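Local coordinates for protein ectonucleoside triphosphate diphosphohydrolase 4 (Homo sapiens, PDB 6WG5) that belongs to the GDA1/CD39 nucleoside phosphatase family and is built on the two-lobed fold of the actin-like ATPase clan, at residues Val46-Ser50 against Cys131-Met135; Tyr234-Val240 against Tyr370-His375; Gln363-Asn367 against Arg455-Phe459. One frame throughout, in Å; residues are numbered along the deposited sequence.

Contact 1: residues Val46-Ser50 against Cys131-Met135; sequences VDCGS and CTAGM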
ATOM      1  N   VAL A  46     -15.147  -1.765   7.025  1.00 39.17           N
ATOM      2  CA  VAL A  46     -14.383  -1.940   8.256  1.00 47.01           C
ATOM      3  C   VAL A  46     -13.052  -2.584   7.894  1.00 48.45           C
ATOM      4  O   VAL A  46     -13.017  -3.680   7.321  1.00 46.61           O
ATOM      5  CB  VAL A  46     -15.146  -2.787   9.286  1.00 47.14           C
ATOM      6  CG1 VAL A  46     -14.259  -3.118  10.483  1.00 47.08           C
ATOM      7  CG2 VAL A  46     -16.393  -2.057   9.750  1.00 44.35           C
ATOM      8  N   ASP A  47     -11.960  -1.903   8.230  1.00 40.59           N
ATOM      9  CA  ASP A  47     -10.616  -2.452   8.088  1.00 43.45           C
ATOM     10  C   ASP A  47     -10.235  -3.126   9.401  1.00 47.38           C
ATOM     11  O   ASP A  47      -9.982  -2.448  10.402  1.00 50.65           O
ATOM     12  CB  ASP A  47      -9.623  -1.352   7.721  1.00 44.69           C
ATOM     13  CG  ASP A  47      -8.177  -1.792   7.869  1.00 52.21           C
ATOM     14  OD1 ASP A  47      -7.907  -3.012   7.842  1.00 52.44           O
ATOM     15  OD2 ASP A  47      -7.303  -0.908   8.013  1.00 54.90           O
ATOM     16  N   CYS A  48     -10.194  -4.458   9.400  1.00 49.35           N
ATOM     17  CA  CYS A  48      -9.846  -5.240  10.588  1.00 53.46           C
ATOM     18  C   CYS A  48      -8.374  -5.627  10.493  1.00 54.79           C
ATOM     19  O   CYS A  48      -8.021  -6.684   9.968  1.00 53.79           O
ATOM     20  CB  CYS A  48     -10.743  -6.466  10.714  1.00 58.32           C
ATOM     21  SG  CYS A  48     -12.406  -6.108  11.323  1.00 62.15           S
ATOM     22  N   GLY A  49      -7.507  -4.758  11.017  1.00 55.81           N
ATOM     23  CA  GLY A  49      -6.082  -5.005  11.010  1.00 62.21           C
ATOM     24  C   GLY A  49      -5.615  -5.737  12.257  1.00 68.64           C
ATOM     25  O   GLY A  49      -6.400  -6.136  13.116  1.00 73.26           O
ATOM     26  N   SER A  50      -4.295  -5.912  12.343  1.00 72.34           N
ATOM     27  CA  SER A  50      -3.712  -6.597  13.492  1.00 74.13           C
ATOM     28  C   SER A  50      -3.781  -5.727  14.741  1.00 77.23           C
ATOM     29  O   SER A  50      -4.240  -6.174  15.798  1.00 80.45           O
ATOM     30  CB  SER A  50      -2.264  -6.988  13.192  1.00 71.91           C
ATOM     31  OG  SER A  50      -2.186  -7.851  12.072  1.00 68.76           O
ATOM     32  N   CYS A 131     -10.795  -8.206   6.738  1.00 47.69           N
ATOM     33  CA  CYS A 131      -9.711  -8.402   7.690  1.00 54.93           C
ATOM     34  C   CYS A 131      -8.420  -8.719   6.949  1.00 51.92           C
ATOM     35  O   CYS A 131      -8.438  -9.397   5.917  1.00 54.11           O
ATOM     36  CB  CYS A 131     -10.045  -9.534   8.664  1.00 63.82           C
ATOM     37  SG  CYS A 131     -11.767  -9.539   9.218  1.00 62.51           S
ATOM     38  N   THR A 132      -7.300  -8.236   7.488  1.00 57.39           N
ATOM     39  CA  THR A 132      -6.016  -8.362   6.809  1.00 61.66           C
ATOM     40  C   THR A 132      -5.091  -9.342   7.527  1.00 68.32           C
ATOM     41  O   THR A 132      -5.418 -10.527   7.653  1.00 69.02           O
ATOM     42  CB  THR A 132      -5.356  -6.986   6.677  1.00 61.64           C
ATOM     43  OG1 THR A 132      -5.281  -6.360   7.963  1.00 64.29           O
ATOM     44  CG2 THR A 132      -6.152  -6.103   5.727  1.00 60.24           C
ATOM     45  N   ALA A 133      -3.936  -8.867   8.005  1.00 65.34           N
ATOM     46  CA  ALA A 133      -2.886  -9.776   8.454  1.00 68.19           C
ATOM     47  C   ALA A 133      -3.229 -10.442   9.782  1.00 73.47           C
ATOM     48  O   ALA A 133      -2.806 -11.578  10.028  1.00 72.04           O
ATOM     49  CB  ALA A 133      -1.561  -9.024   8.572  1.00 69.91           C
ATOM     50  N   GLY A 134      -3.979  -9.761  10.648  1.00 78.15           N
ATOM     51  CA  GLY A 134      -4.294 -10.337  11.945  1.00 75.79           C
ATOM     52  C   GLY A 134      -5.023 -11.662  11.836  1.00 76.43           C
ATOM     53  O   GLY A 134      -4.749 -12.597  12.592  1.00 79.67           O
ATOM     54  N   MET A 135      -5.961 -11.760  10.895  1.00 77.25           N
ATOM     55  CA  MET A 135      -6.755 -12.969  10.719  1.00 78.17           C
ATOM     56  C   MET A 135      -6.128 -13.959   9.747  1.00 81.74           C
ATOM     57  O   MET A 135      -6.511 -15.135   9.751  1.00 85.63           O
ATOM     58  CB  MET A 135      -8.156 -12.604  10.222  1.00 75.23           C
ATOM     59  CG  MET A 135      -9.015 -11.898  11.257  1.00 76.12           C
ATOM     60  SD  MET A 135      -9.908 -13.048  12.319  1.00 82.18           S
ATOM     61  CE  MET A 135     -11.091 -13.737  11.159  1.00 80.15           C
TER
HETATM   62  O   HOH W   1      -4.659  -3.240   7.002  1.00 55.11           O
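Cys48 and Cys131 meet with a similar side-chain turn: each sulfur lies beside its own backbone N, opposite the carbonyl carbon (chi1 -77° in Cys48). Thr132 is turned differently. Its OG1 stands between its backbone N and carbonyl carbon (chi1 54°), and this sets the hydroxyl over Gly49 CA and near Cys48 O. The two cysteines form a parallel beta bridge, and their side chains lie on the same face of the sheet. Cys48 CB rests on Cys131 SG at 3.6 Å. The two SG atoms, of Cys48 and Cys131, are 4.1 Å apart, so this is a thiol contact and not a disulfide.

Cys48 O is the polar hub. Thr132 N donates to it at 3.0 Å in a fairly straight bond (162° at the hydrogen). Cys131 CA brings a CA-H to the same oxygen at 3.3 Å. Thr132 OG1 is also near but is at best a weak partner of it. A water bridges Thr132 OG1 and Asp47 OD1 through two weak bonds. Farther on, Ser50 OG lies beside Gly134, in the first turn of helix 133-136, but the angle is too poor for a bond to Gly134 N.

In sequence, the segments match the first two apyrase conserved regions of this family. Asp47 OD2 makes a salt bridge with Arg54 on strand 53-61. Trp479 of helix 479-487 touches both Asp47 and Thr132. Strand 127-131 runs between strands 40-48 and 167-169, and helix 133-136 follows directly from it.

Contact 2: residues Tyr234-Val240 against Tyr370-His375; sequences YEVPKTV and YQPPIH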
ATOM      1  N   TYR A 234       1.486  -2.481  -9.778  1.00 19.53           N
ATOM      2  CA  TYR A 234       1.362  -1.649 -10.965  1.00 21.90           C
ATOM      3  C   TYR A 234       0.589  -2.397 -12.041  1.00 22.50           C
ATOM      4  O   TYR A 234       0.429  -3.618 -11.990  1.00 20.80           O
ATOM      5  CB  TYR A 234       2.733  -1.219 -11.493  1.00 24.32           C
ATOM      6  CG  TYR A 234       3.691  -2.357 -11.745  1.00 23.31           C
ATOM      7  CD1 TYR A 234       3.791  -2.944 -12.998  1.00 22.92           C
ATOM      8  CD2 TYR A 234       4.508  -2.835 -10.733  1.00 23.96           C
ATOM      9  CE1 TYR A 234       4.674  -3.979 -13.232  1.00 23.88           C
ATOM     10  CE2 TYR A 234       5.393  -3.867 -10.956  1.00 22.26           C
ATOM     11  CZ  TYR A 234       5.472  -4.436 -12.205  1.00 24.60           C
ATOM     12  OH  TYR A 234       6.358  -5.468 -12.420  1.00 30.64           O
ATOM     13  N   GLU A 235       0.111  -1.634 -13.019  1.00 22.77           N
ATOM     14  CA  GLU A 235      -0.636  -2.195 -14.131  1.00 20.47           C
ATOM     15  C   GLU A 235       0.315  -2.765 -15.173  1.00 25.88           C
ATOM     16  O   GLU A 235       1.382  -2.204 -15.435  1.00 28.58           O
ATOM     17  CB  GLU A 235      -1.523  -1.126 -14.771  1.00 21.91           C
ATOM     18  CG  GLU A 235      -2.306  -1.615 -15.984  1.00 24.93           C
ATOM     19  CD  GLU A 235      -3.073  -0.506 -16.676  1.00 26.33           C
ATOM     20  OE1 GLU A 235      -3.046   0.640 -16.181  1.00 28.35           O
ATOM     21  OE2 GLU A 235      -3.698  -0.784 -17.723  1.00 27.62           O
ATOM     22  N   VAL A 236      -0.085  -3.883 -15.767  1.00 28.73           N
ATOM     23  CA  VAL A 236       0.660  -4.501 -16.861  1.00 30.32           C
ATOM     24  C   VAL A 236      -0.154  -4.302 -18.135  1.00 34.69           C
ATOM     25  O   VAL A 236      -1.012  -5.136 -18.456  1.00 37.14           O
ATOM     26  CB  VAL A 236       0.927  -5.986 -16.580  1.00 30.89           C
ATOM     27  CG1 VAL A 236       1.788  -6.592 -17.677  1.00 31.88           C
ATOM     28  CG2 VAL A 236       1.589  -6.154 -15.219  1.00 30.93           C
ATOM     29  N   PRO A 237       0.066  -3.218 -18.886  1.00 39.02           N
ATOM     30  CA  PRO A 237      -0.845  -2.928 -20.008  1.00 40.25           C
ATOM     31  C   PRO A 237      -0.692  -3.885 -21.175  1.00 36.89           C
ATOM     32  O   PRO A 237      -1.698  -4.282 -21.776  1.00 33.68           O
ATOM     33  CB  PRO A 237      -0.471  -1.488 -20.406  1.00 36.22           C
ATOM     34  CG  PRO A 237       0.466  -0.990 -19.341  1.00 37.89           C
ATOM     35  CD  PRO A 237       1.114  -2.193 -18.757  1.00 35.79           C
ATOM     36  N   LYS A 238       0.535  -4.259 -21.520  1.00 51.54           N
ATOM     37  CA  LYS A 238       0.792  -5.045 -22.716  1.00 54.82           C
ATOM     38  C   LYS A 238       0.749  -6.538 -22.417  1.00 55.69           C
ATOM     39  O   LYS A 238       1.043  -6.980 -21.302  1.00 54.82           O
ATOM     40  CB  LYS A 238       2.151  -4.684 -23.317  1.00 58.95           C
ATOM     41  CG  LYS A 238       2.130  -3.447 -24.199  1.00 69.68           C
ATOM     42  CD  LYS A 238       3.486  -3.208 -24.847  1.00 82.98           C
ATOM     43  CE  LYS A 238       3.425  -2.085 -25.871  1.00 87.83           C
ATOM     44  NZ  LYS A 238       4.624  -1.200 -25.807  1.00 88.48           N
ATOM     45  N   THR A 239       0.377  -7.312 -23.435  1.00 58.50           N
ATOM     46  CA  THR A 239       0.406  -8.764 -23.332  1.00 59.96           C
ATOM     47  C   THR A 239       1.775  -9.229 -22.856  1.00 56.67           C
ATOM     48  O   THR A 239       2.810  -8.718 -23.293  1.00 57.51           O
ATOM     49  CB  THR A 239       0.079  -9.396 -24.689  1.00 61.31           C
ATOM     50  OG1 THR A 239      -1.199  -8.932 -25.141  1.00 64.57           O
ATOM     51  CG2 THR A 239       0.055 -10.916 -24.588  1.00 61.55           C
ATOM     52  N   VAL A 240       1.776 -10.205 -21.955  1.00 51.85           N
ATOM     53  CA  VAL A 240       3.001 -10.743 -21.377  1.00 54.58           C
ATOM     54  C   VAL A 240       3.288 -12.089 -22.022  1.00 58.09           C
ATOM     55  O   VAL A 240       2.391 -12.934 -22.143  1.00 59.41           O
ATOM     56  CB  VAL A 240       2.880 -10.881 -19.848  1.00 55.49           C
ATOM     57  CG1 VAL A 240       4.180 -11.407 -19.254  1.00 58.85           C
ATOM     58  CG2 VAL A 240       2.513  -9.548 -19.222  1.00 53.71           C
ATOM     59  N   TYR A 370       8.966 -13.548  -9.596  1.00 37.12           N
ATOM     60  CA  TYR A 370       8.756 -13.057 -10.949  1.00 39.65           C
ATOM     61  C   TYR A 370       8.217 -11.633 -10.930  1.00 38.88           C
ATOM     62  O   TYR A 370       7.418 -11.262 -10.066  1.00 33.75           O
ATOM     63  CB  TYR A 370       7.788 -13.968 -11.701  1.00 40.52           C
ATOM     64  CG  TYR A 370       7.249 -13.353 -12.971  1.00 38.59           C
ATOM     65  CD1 TYR A 370       8.015 -13.318 -14.128  1.00 39.20           C
ATOM     66  CD2 TYR A 370       5.975 -12.801 -13.011  1.00 38.01           C
ATOM     67  CE1 TYR A 370       7.527 -12.752 -15.291  1.00 38.70           C
ATOM     68  CE2 TYR A 370       5.478 -12.232 -14.168  1.00 35.21           C
ATOM     69  CZ  TYR A 370       6.258 -12.210 -15.305  1.00 38.81           C
ATOM     70  OH  TYR A 370       5.767 -11.646 -16.460  1.00 40.94           O
ATOM     71  N   GLN A 371       8.662 -10.833 -11.900  1.00 36.47           N
ATOM     72  CA  GLN A 371       8.206  -9.459 -12.051  1.00 35.62           C
ATOM     73  C   GLN A 371       7.915  -9.179 -13.522  1.00 32.98           C
ATOM     74  O   GLN A 371       8.814  -9.322 -14.359  1.00 38.98           O
ATOM     75  CB  GLN A 371       9.254  -8.480 -11.521  1.00 38.02           C
ATOM     76  CG  GLN A 371       8.858  -7.019 -11.654  1.00 36.42           C
ATOM     77  CD  GLN A 371       9.890  -6.076 -11.068  1.00 35.51           C
ATOM     78  OE1 GLN A 371      10.168  -6.112  -9.872  1.00 38.32           O
ATOM     79  NE2 GLN A 371      10.463  -5.225 -11.912  1.00 34.62           N
ATOM     80  N   PRO A 372       6.695  -8.787 -13.885  1.00 28.57           N
ATOM     81  CA  PRO A 372       6.422  -8.483 -15.283  1.00 29.58           C
ATOM     82  C   PRO A 372       7.223  -7.277 -15.729  1.00 33.00           C
ATOM     83  O   PRO A 372       7.534  -6.384 -14.920  1.00 33.61           O
ATOM     84  CB  PRO A 372       4.914  -8.192 -15.297  1.00 32.60           C
ATOM     85  CG  PRO A 372       4.384  -8.703 -14.013  1.00 32.37           C
ATOM     86  CD  PRO A 372       5.501  -8.615 -13.043  1.00 32.23           C
ATOM     87  N   PRO A 373       7.571  -7.202 -17.011  1.00 56.89           N
ATOM     88  CA  PRO A 373       8.359  -6.059 -17.481  1.00 57.53           C
ATOM     89  C   PRO A 373       7.608  -4.754 -17.269  1.00 52.75           C
ATOM     90  O   PRO A 373       6.389  -4.682 -17.427  1.00 56.15           O
ATOM     91  CB  PRO A 373       8.567  -6.359 -18.969  1.00 60.31           C
ATOM     92  CG  PRO A 373       7.421  -7.241 -19.338  1.00 57.80           C
ATOM     93  CD  PRO A 373       7.155  -8.077 -18.121  1.00 59.22           C
ATOM     94  N   ILE A 374       8.352  -3.717 -16.896  1.00 35.49           N
ATOM     95  CA  ILE A 374       7.806  -2.378 -16.708  1.00 28.53           C
ATOM     96  C   ILE A 374       8.218  -1.524 -17.897  1.00 26.45           C
ATOM     97  O   ILE A 374       9.398  -1.486 -18.267  1.00 32.44           O
ATOM     98  CB  ILE A 374       8.292  -1.752 -15.390  1.00 32.75           C
ATOM     99  CG1 ILE A 374       7.799  -2.573 -14.193  1.00 36.85           C
ATOM    100  CG2 ILE A 374       7.814  -0.306 -15.274  1.00 28.06           C
ATOM    101  CD1 ILE A 374       8.413  -2.151 -12.865  1.00 34.72           C
ATOM    102  N   HIS A 375       7.244  -0.839 -18.498  1.00 41.82           N
ATOM    103  CA  HIS A 375       7.512   0.108 -19.578  1.00 39.40           C
ATOM    104  C   HIS A 375       8.047   1.389 -18.944  1.00 39.28           C
ATOM    105  O   HIS A 375       7.335   2.377 -18.749  1.00 41.65           O
ATOM    106  CB  HIS A 375       6.247   0.354 -20.389  1.00 40.98           C
ATOM    107  CG  HIS A 375       6.498   0.941 -21.743  1.00 52.71           C
ATOM    108  ND1 HIS A 375       5.492   1.475 -22.520  1.00 62.29           N
ATOM    109  CD2 HIS A 375       7.638   1.067 -22.463  1.00 57.15           C
ATOM    110  CE1 HIS A 375       6.003   1.910 -23.658  1.00 67.09           C
ATOM    111  NE2 HIS A 375       7.303   1.675 -23.648  1.00 66.03           N
TER
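Tyr234 has the most surface buried here, followed by Pro372 and Val240. Tyr234 lies near the end of strand 229-235, an inner strand of a mixed sheet in the actin-like fold. Residues 370-375 form an irregular loop that leads toward strand 381-385 of the same sheet.

The Tyr234 ring reaches out from the strand toward this loop. Its OH donates to Pro372 O at 2.9 Å, from a position tilted 18° out of the carbonyl plane. Gln371 CG and Pro372 O both approach the ring at its edge, near its plane. Ile374 instead covers one face: CD1 sits 4.1 Å from the centroid of the Tyr234 ring in a CH-pi contact, shifted toward the rim. The hydroxyl bond and the covered face together should limit the movement of the ring.

Pro372 also receives Val236, whose CG2 crosses to Pro372 CB at 3.9 Å. Tyr274 of strand 270-279 touches Pro372 too, and its ring meets that of Tyr234. Val240, in the loop after the strand, and Tyr370 approach each other from opposite directions. CG1 of Val240 stands anti to the backbone N (chi1 -178°) and points at Tyr370 OH, 3.2 Å away.

Contact 3: residues Gln363-Asn367 against Arg455-Phe459; sequences QTSLN and RGFSF. With NAG (2-acetamido-2-deoxy-beta-D-glucopyranose), chain B.
Ser365 and Leu366 make the close part of this contact, against Gly456 and Phe457. Ser365 CB faces Gly456 O and also lies 3.8 Å from Phe457 CD1, oblique to the ring. Leu366 spreads its two methyl groups over two partners. CD2 lies on Gly456 CA at 3.6 Å, where the glycine presents bare backbone. CD1 reaches Phe457 CZ at 4.2 Å. With CG beside the backbone N (chi1 -55°), the end of the Leu366 side chain comes close to Gly456 and Phe457. All four residues are buried, and Phe278 of strand 270-279 touches both Ser365 and Leu366. Lys358 NZ hydrogen-bonds to Ser365 O and to Arg455 O, so one ammonium group links the two segments.

The flanks are looser. Ser458 has positive phi, is exposed and turns the chain out of the helix. At the other end, Asn367 takes no part in the packing and is partly exposed. Its ND2 lies 3.4 Å from O7 of a 2-acetamido-2-deoxy-beta-D-glucopyranose, the sugar of a protein-attached glycan. Asn367 OD1 hydrogen-bonds to ND2 of Asn357, which opens an Asn-Lys-Thr glycosylation sequon.

Phe457 also touches Thr230 and Ile232 of strand 229-235. Loop 363-367 thus packs on the C-terminal end of helix 436-456, and both lie on strands of one sheet in the actin-like fold of the clan.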
ATOM      1  N   GLN A 363      13.722 -11.862 -15.401  1.00 58.45           N
ATOM      2  CA  GLN A 363      12.391 -11.359 -15.057  1.00 55.63           C
ATOM      3  C   GLN A 363      12.060 -11.607 -13.586  1.00 51.60           C
ATOM      4  O   GLN A 363      10.913 -11.884 -13.235  1.00 53.10           O
ATOM      5  CB  GLN A 363      11.314 -11.973 -15.959  1.00 56.81           C
ATOM      6  CG  GLN A 363      11.396 -11.540 -17.414  1.00 62.49           C
ATOM      7  CD  GLN A 363      10.513 -12.376 -18.322  1.00 70.07           C
ATOM      8  OE1 GLN A 363       9.310 -12.138 -18.432  1.00 75.71           O
ATOM      9  NE2 GLN A 363      11.111 -13.366 -18.979  1.00 69.40           N
ATOM     10  N   THR A 364      13.068 -11.503 -12.717  1.00 39.85           N
ATOM     11  CA  THR A 364      12.873 -11.661 -11.284  1.00 37.57           C
ATOM     12  C   THR A 364      13.506 -10.492 -10.543  1.00 37.90           C
ATOM     13  O   THR A 364      14.507  -9.921 -10.984  1.00 43.55           O
ATOM     14  CB  THR A 364      13.468 -12.978 -10.766  1.00 41.26           C
ATOM     15  OG1 THR A 364      14.852 -13.061 -11.128  1.00 44.78           O
ATOM     16  CG2 THR A 364      12.712 -14.168 -11.343  1.00 41.53           C
ATOM     17  N   SER A 365      12.906 -10.144  -9.405  1.00 35.64           N
ATOM     18  CA  SER A 365      13.359  -9.019  -8.597  1.00 34.41           C
ATOM     19  C   SER A 365      13.916  -9.513  -7.267  1.00 35.94           C
ATOM     20  O   SER A 365      15.007 -10.088  -7.225  1.00 44.03           O
ATOM     21  CB  SER A 365      12.210  -8.032  -8.374  1.00 35.59           C
ATOM     22  OG  SER A 365      11.075  -8.686  -7.838  1.00 28.52           O
ATOM     23  N   LEU A 366      13.187  -9.296  -6.176  1.00 28.64           N
ATOM     24  CA  LEU A 366      13.646  -9.735  -4.868  1.00 28.30           C
ATOM     25  C   LEU A 366      13.266 -11.188  -4.638  1.00 30.53           C
ATOM     26  O   LEU A 366      12.207 -11.647  -5.075  1.00 32.52           O
ATOM     27  CB  LEU A 366      13.034  -8.874  -3.763  1.00 28.91           C
ATOM     28  CG  LEU A 366      13.231  -7.361  -3.848  1.00 28.99           C
ATOM     29  CD1 LEU A 366      12.545  -6.687  -2.676  1.00 29.89           C
ATOM     30  CD2 LEU A 366      14.705  -7.014  -3.878  1.00 33.03           C
ATOM     31  N   ASN A 367      14.136 -11.915  -3.942  1.00 32.33           N
ATOM     32  CA  ASN A 367      13.837 -13.268  -3.494  1.00 31.57           C
ATOM     33  C   ASN A 367      13.501 -14.199  -4.652  1.00 32.31           C
ATOM     34  O   ASN A 367      12.820 -15.210  -4.459  1.00 36.60           O
ATOM     35  CB  ASN A 367      12.685 -13.250  -2.483  1.00 36.18           C
ATOM     36  CG  ASN A 367      12.905 -14.194  -1.320  1.00 39.34           C
ATOM     37  OD1 ASN A 367      14.020 -14.657  -1.073  1.00 37.77           O
ATOM     38  ND2 ASN A 367      11.835 -14.477  -0.587  1.00 40.28           N
ATOM     39  N   ARG A 455      18.033  -1.931  -8.228  1.00 27.27           N
ATOM     40  CA  ARG A 455      18.565  -3.242  -8.584  1.00 27.57           C
ATOM     41  C   ARG A 455      17.649  -4.361  -8.110  1.00 30.15           C
ATOM     42  O   ARG A 455      17.643  -5.450  -8.691  1.00 38.89           O
ATOM     43  CB  ARG A 455      19.975  -3.423  -8.019  1.00 29.70           C
ATOM     44  CG  ARG A 455      21.057  -2.989  -9.000  1.00 37.30           C
ATOM     45  CD  ARG A 455      22.435  -3.522  -8.640  1.00 41.05           C
ATOM     46  NE  ARG A 455      23.028  -2.818  -7.508  1.00 44.73           N
ATOM     47  CZ  ARG A 455      24.328  -2.814  -7.228  1.00 49.52           C
ATOM     48  NH1 ARG A 455      25.182  -3.469  -8.004  1.00 52.82           N
ATOM     49  NH2 ARG A 455      24.780  -2.146  -6.175  1.00 52.40           N
ATOM     50  N   GLY A 456      16.870  -4.111  -7.064  1.00 28.40           N
ATOM     51  CA  GLY A 456      15.836  -5.047  -6.685  1.00 27.22           C
ATOM     52  C   GLY A 456      14.762  -5.103  -7.750  1.00 31.95           C
ATOM     53  O   GLY A 456      14.496  -6.165  -8.323  1.00 33.25           O
ATOM     54  N   PHE A 457      14.152  -3.951  -8.035  1.00 30.71           N
ATOM     55  CA  PHE A 457      13.105  -3.841  -9.040  1.00 29.44           C
ATOM     56  C   PHE A 457      13.622  -3.353 -10.388  1.00 32.63           C
ATOM     57  O   PHE A 457      12.850  -3.323 -11.352  1.00 33.87           O
ATOM     58  CB  PHE A 457      12.000  -2.899  -8.545  1.00 29.59           C
ATOM     59  CG  PHE A 457      11.303  -3.379  -7.299  1.00 27.87           C
ATOM     60  CD1 PHE A 457      10.850  -4.683  -7.199  1.00 28.27           C
ATOM     61  CD2 PHE A 457      11.108  -2.525  -6.227  1.00 30.08           C
ATOM     62  CE1 PHE A 457      10.208  -5.123  -6.056  1.00 29.32           C
ATOM     63  CE2 PHE A 457      10.470  -2.961  -5.080  1.00 25.35           C
ATOM     64  CZ  PHE A 457      10.020  -4.261  -4.995  1.00 26.01           C
ATOM     65  N   SER A 458      14.894  -2.961 -10.472  1.00 28.75           N
ATOM     66  CA  SER A 458      15.564  -2.664 -11.738  1.00 28.29           C
ATOM     67  C   SER A 458      15.073  -1.367 -12.374  1.00 29.45           C
ATOM     68  O   SER A 458      15.032  -1.252 -13.601  1.00 32.32           O
ATOM     69  CB  SER A 458      15.412  -3.822 -12.731  1.00 33.11           C
ATOM     70  OG  SER A 458      15.976  -5.015 -12.213  1.00 41.89           O
ATOM     71  N   PHE A 459      14.707  -0.379 -11.564  1.00 28.82           N
ATOM     72  CA  PHE A 459      14.362   0.924 -12.114  1.00 26.34           C
ATOM     73  C   PHE A 459      15.629   1.623 -12.609  1.00 28.99           C
ATOM     74  O   PHE A 459      16.650   1.615 -11.916  1.00 27.48           O
ATOM     75  CB  PHE A 459      13.666   1.794 -11.067  1.00 25.29           C
ATOM     76  CG  PHE A 459      12.199   1.497 -10.904  1.00 24.84           C
ATOM     77  CD1 PHE A 459      11.248   2.273 -11.545  1.00 25.64           C
ATOM     78  CD2 PHE A 459      11.773   0.447 -10.108  1.00 24.63           C
ATOM     79  CE1 PHE A 459       9.899   2.007 -11.399  1.00 26.14           C
ATOM     80  CE2 PHE A 459      10.425   0.176  -9.957  1.00 27.05           C
ATOM     81  CZ  PHE A 459       9.486   0.958 -10.603  1.00 28.54           C
TER
HETATM   82  C1  NAG B   1      16.897 -14.910   1.838  1.00 45.29           C
HETATM   83  C2  NAG B   1      15.732 -15.229   2.780  1.00 44.42           C
HETATM   84  C3  NAG B   1      16.182 -16.172   3.896  1.00 52.56           C
HETATM   85  C4  NAG B   1      16.918 -17.385   3.339  1.00 63.35           C
HETATM   86  C5  NAG B   1      18.029 -16.939   2.401  1.00 64.00           C
HETATM   87  C6  NAG B   1      18.721 -18.088   1.707  1.00 67.87           C
HETATM   88  C7  NAG B   1      13.910 -13.632   3.201  1.00 39.40           C
HETATM   89  C8  NAG B   1      13.523 -12.351   3.877  1.00 40.97           C
HETATM   90  N2  NAG B   1      15.183 -14.009   3.350  1.00 41.42           N
HETATM   91  O3  NAG B   1      15.039 -16.598   4.632  1.00 49.54           O
HETATM   92  O4  NAG B   1      17.511 -18.109   4.411  1.00 80.81           O
HETATM   93  O5  NAG B   1      17.475 -16.115   1.369  1.00 60.73           O
HETATM   94  O6  NAG B   1      19.510 -17.630   0.617  1.00 74.65           O
HETATM   95  O7  NAG B   1      13.106 -14.291   2.548  1.00 41.11           O

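How the contacts relate
From the N terminus, contact 1 comes first. It closes a loop of 80 residues by joining strand 40-48 to the end of strand 127-131 in one sheet. It is complete before the other two begin, and its nearest atoms are about 17 Å from contact 3 and about 18 Å from contact 2. Contact 2 opens at 234-240 and closes at 370-375. Contact 3 opens at 363-367, inside that loop, and closes later at 455-459, so the two cross. They also touch: Gln371 N probably hydrogen-bonds to Gln363 O, and Gln371 NE2 to Phe457 O. Together they tie the second sheet and the loop before strand 381-385 to helix 436-456.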